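Local coordinates for protein phosphoribosylformylglycinamidine synthase, purS subunit (Thermotoga maritima, PDB 1VQ3) that is the small PurS subunit of a phosphoribosylformylglycinamidine synthase and pairs with another copy of itself through a continuous beta sheet, within a four-chain assembly, at residues I20-S26 with R52-I57. Sequence-based numbering, arbitrary orientation.
Sequences IDVQYRS and RLGKSI
Val22 and Lys55 face each other as an antiparallel hydrogen-bonded pair, Val22 N to Lys55 O and Lys55 N to Val22 O both at 2.9 Å. Ile20 and Ile57 repeat the arrangement, Ile20 N reaching Ile57 O at 2.8 Å. Val22 CG2 meets Ile57 CD1 at 4.1 Å, on the face where Ile20 and Ile57 pack against Leu81 of helix 66-81. Toward Gly54 and Leu53 the direct backbone bonds give way to a water that accepts from Tyr24 N at 3.0 Å and donates to Leu53 O. Strand 15-24 is central in the chain's antiparallel sheet, between 51-62 and 87-93, and the outer edge of 52-57 pairs with a strand of a second subunit, carrying the sheet across the interface. Gln23 bends at chi2 (-69°) to lay its amide over Gly54, NE2 3.6 Å from Gly54 CA. The rotation of that amide is fixed by an almost straight bond from NE2 to the syn lone pair of Asp21 OD1 (2.9 Å, 177°), while the water donates to OE1. Arg52 NH2 donates its stronger hydrogen bond to Val28 O and a weak one, 3.3 Å, to Tyr24 O. Asp21 OD1 is also hydrogen-bonded to Ser56 OG of the second subunit, and OD2 forms a salt bridge with Arg92 of that subunit.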
# COMPACT_ATOMS: atom_id res chain seq x y z
N ILE C 20 -3.87 10.63 -10.16
CA ILE C 20 -5.09 9.85 -9.85
C ILE C 20 -4.82 8.42 -10.34
O ILE C 20 -4.60 8.20 -11.55
CB ILE C 20 -6.31 10.42 -10.53
CG1 ILE C 20 -6.45 11.95 -10.34
CG2 ILE C 20 -7.56 9.67 -10.09
CD1 ILE C 20 -7.33 12.60 -11.37
N ASP C 21 -4.85 7.48 -9.41
CA ASP C 21 -4.71 6.04 -9.68
C ASP C 21 -6.09 5.35 -9.69
O ASP C 21 -6.68 5.07 -8.64
CB ASP C 21 -3.81 5.44 -8.62
CG ASP C 21 -3.33 4.03 -8.94
OD1 ASP C 21 -3.82 3.36 -9.85
OD2 ASP C 21 -2.43 3.50 -8.26
N VAL C 22 -6.56 5.06 -10.89
CA VAL C 22 -7.89 4.54 -11.14
C VAL C 22 -7.73 3.07 -11.42
O VAL C 22 -7.02 2.67 -12.36
CB VAL C 22 -8.56 5.18 -12.40
CG1 VAL C 22 -10.01 4.73 -12.50
CG2 VAL C 22 -8.46 6.70 -12.34
N GLN C 23 -8.38 2.25 -10.61
CA GLN C 23 -8.21 0.82 -10.69
C GLN C 23 -9.57 0.18 -10.75
O GLN C 23 -10.48 0.66 -10.14
CB GLN C 23 -7.49 0.28 -9.46
CG GLN C 23 -6.02 0.63 -9.35
CD GLN C 23 -5.13 -0.07 -10.40
OE1 GLN C 23 -5.33 -1.23 -10.78
NE2 GLN C 23 -4.13 0.63 -10.85
N TYR C 24 -9.67 -0.93 -11.45
CA TYR C 24 -10.88 -1.72 -11.42
C TYR C 24 -11.10 -2.29 -10.01
O TYR C 24 -10.13 -2.69 -9.29
CB TYR C 24 -10.79 -2.84 -12.43
CG TYR C 24 -10.91 -2.38 -13.86
CD1 TYR C 24 -12.00 -1.63 -14.29
CD2 TYR C 24 -9.97 -2.75 -14.79
CE1 TYR C 24 -12.14 -1.26 -15.60
CE2 TYR C 24 -10.09 -2.40 -16.11
CZ TYR C 24 -11.16 -1.65 -16.52
OH TYR C 24 -11.25 -1.30 -17.84
N ARG C 25 -12.35 -2.29 -9.59
CA ARG C 25 -12.66 -2.88 -8.31
C ARG C 25 -12.34 -4.38 -8.37
O ARG C 25 -12.27 -4.99 -9.43
CB ARG C 25 -14.11 -2.66 -7.92
CG ARG C 25 -14.53 -1.24 -7.77
CD ARG C 25 -16.04 -1.10 -7.63
NE ARG C 25 -16.43 0.30 -7.53
CZ ARG C 25 -16.29 1.04 -6.44
NH1 ARG C 25 -15.76 0.52 -5.33
NH2 ARG C 25 -16.66 2.31 -6.45
N SER C 26 -12.17 -4.98 -7.20
CA SER C 26 -11.66 -6.34 -7.11
C SER C 26 -12.65 -7.37 -7.70
O SER C 26 -12.25 -8.45 -8.14
CB SER C 26 -11.35 -6.65 -5.65
OG SER C 26 -12.52 -6.47 -4.89
N ARG C 52 -2.42 -5.88 -11.50
CA ARG C 52 -3.61 -5.21 -11.98
C ARG C 52 -3.22 -3.98 -12.77
O ARG C 52 -2.32 -3.25 -12.36
CB ARG C 52 -4.53 -4.82 -10.82
CG ARG C 52 -5.03 -5.99 -10.02
CD ARG C 52 -6.26 -6.73 -10.62
NE ARG C 52 -7.50 -5.95 -10.51
CZ ARG C 52 -8.71 -6.41 -10.80
NH1 ARG C 52 -8.87 -7.65 -11.24
NH2 ARG C 52 -9.78 -5.62 -10.66
N LEU C 53 -3.85 -3.82 -13.92
CA LEU C 53 -3.63 -2.74 -14.84
C LEU C 53 -4.79 -1.74 -14.72
O LEU C 53 -5.95 -2.05 -14.95
CB LEU C 53 -3.52 -3.27 -16.26
CG LEU C 53 -3.33 -2.22 -17.35
CD1 LEU C 53 -2.01 -1.48 -17.28
CD2 LEU C 53 -3.50 -2.86 -18.65
N GLY C 54 -4.45 -0.54 -14.27
CA GLY C 54 -5.36 0.58 -14.23
C GLY C 54 -4.76 1.76 -14.98
O GLY C 54 -3.84 1.60 -15.82
N LYS C 55 -5.31 2.92 -14.66
CA LYS C 55 -4.98 4.18 -15.29
C LYS C 55 -4.39 5.14 -14.28
O LYS C 55 -4.74 5.16 -13.11
CB LYS C 55 -6.25 4.80 -15.87
CG LYS C 55 -6.90 3.96 -16.93
CD LYS C 55 -8.12 4.63 -17.49
CE LYS C 55 -9.38 4.13 -16.86
NZ LYS C 55 -10.59 4.58 -17.63
N SER C 56 -3.41 5.89 -14.75
CA SER C 56 -2.76 6.89 -13.96
C SER C 56 -2.90 8.20 -14.73
O SER C 56 -2.32 8.39 -15.81
CB SER C 56 -1.30 6.54 -13.68
OG SER C 56 -0.67 7.66 -13.07
N ILE C 57 -3.72 9.08 -14.17
CA ILE C 57 -4.02 10.33 -14.78
C ILE C 57 -3.24 11.34 -13.97
O ILE C 57 -3.42 11.44 -12.75
CB ILE C 57 -5.53 10.60 -14.77
CG1 ILE C 57 -6.25 9.59 -15.68
CG2 ILE C 57 -5.77 12.02 -15.28
CD1 ILE C 57 -7.74 9.41 -15.31
O HOH W 1 -7.18 -2.26 -12.52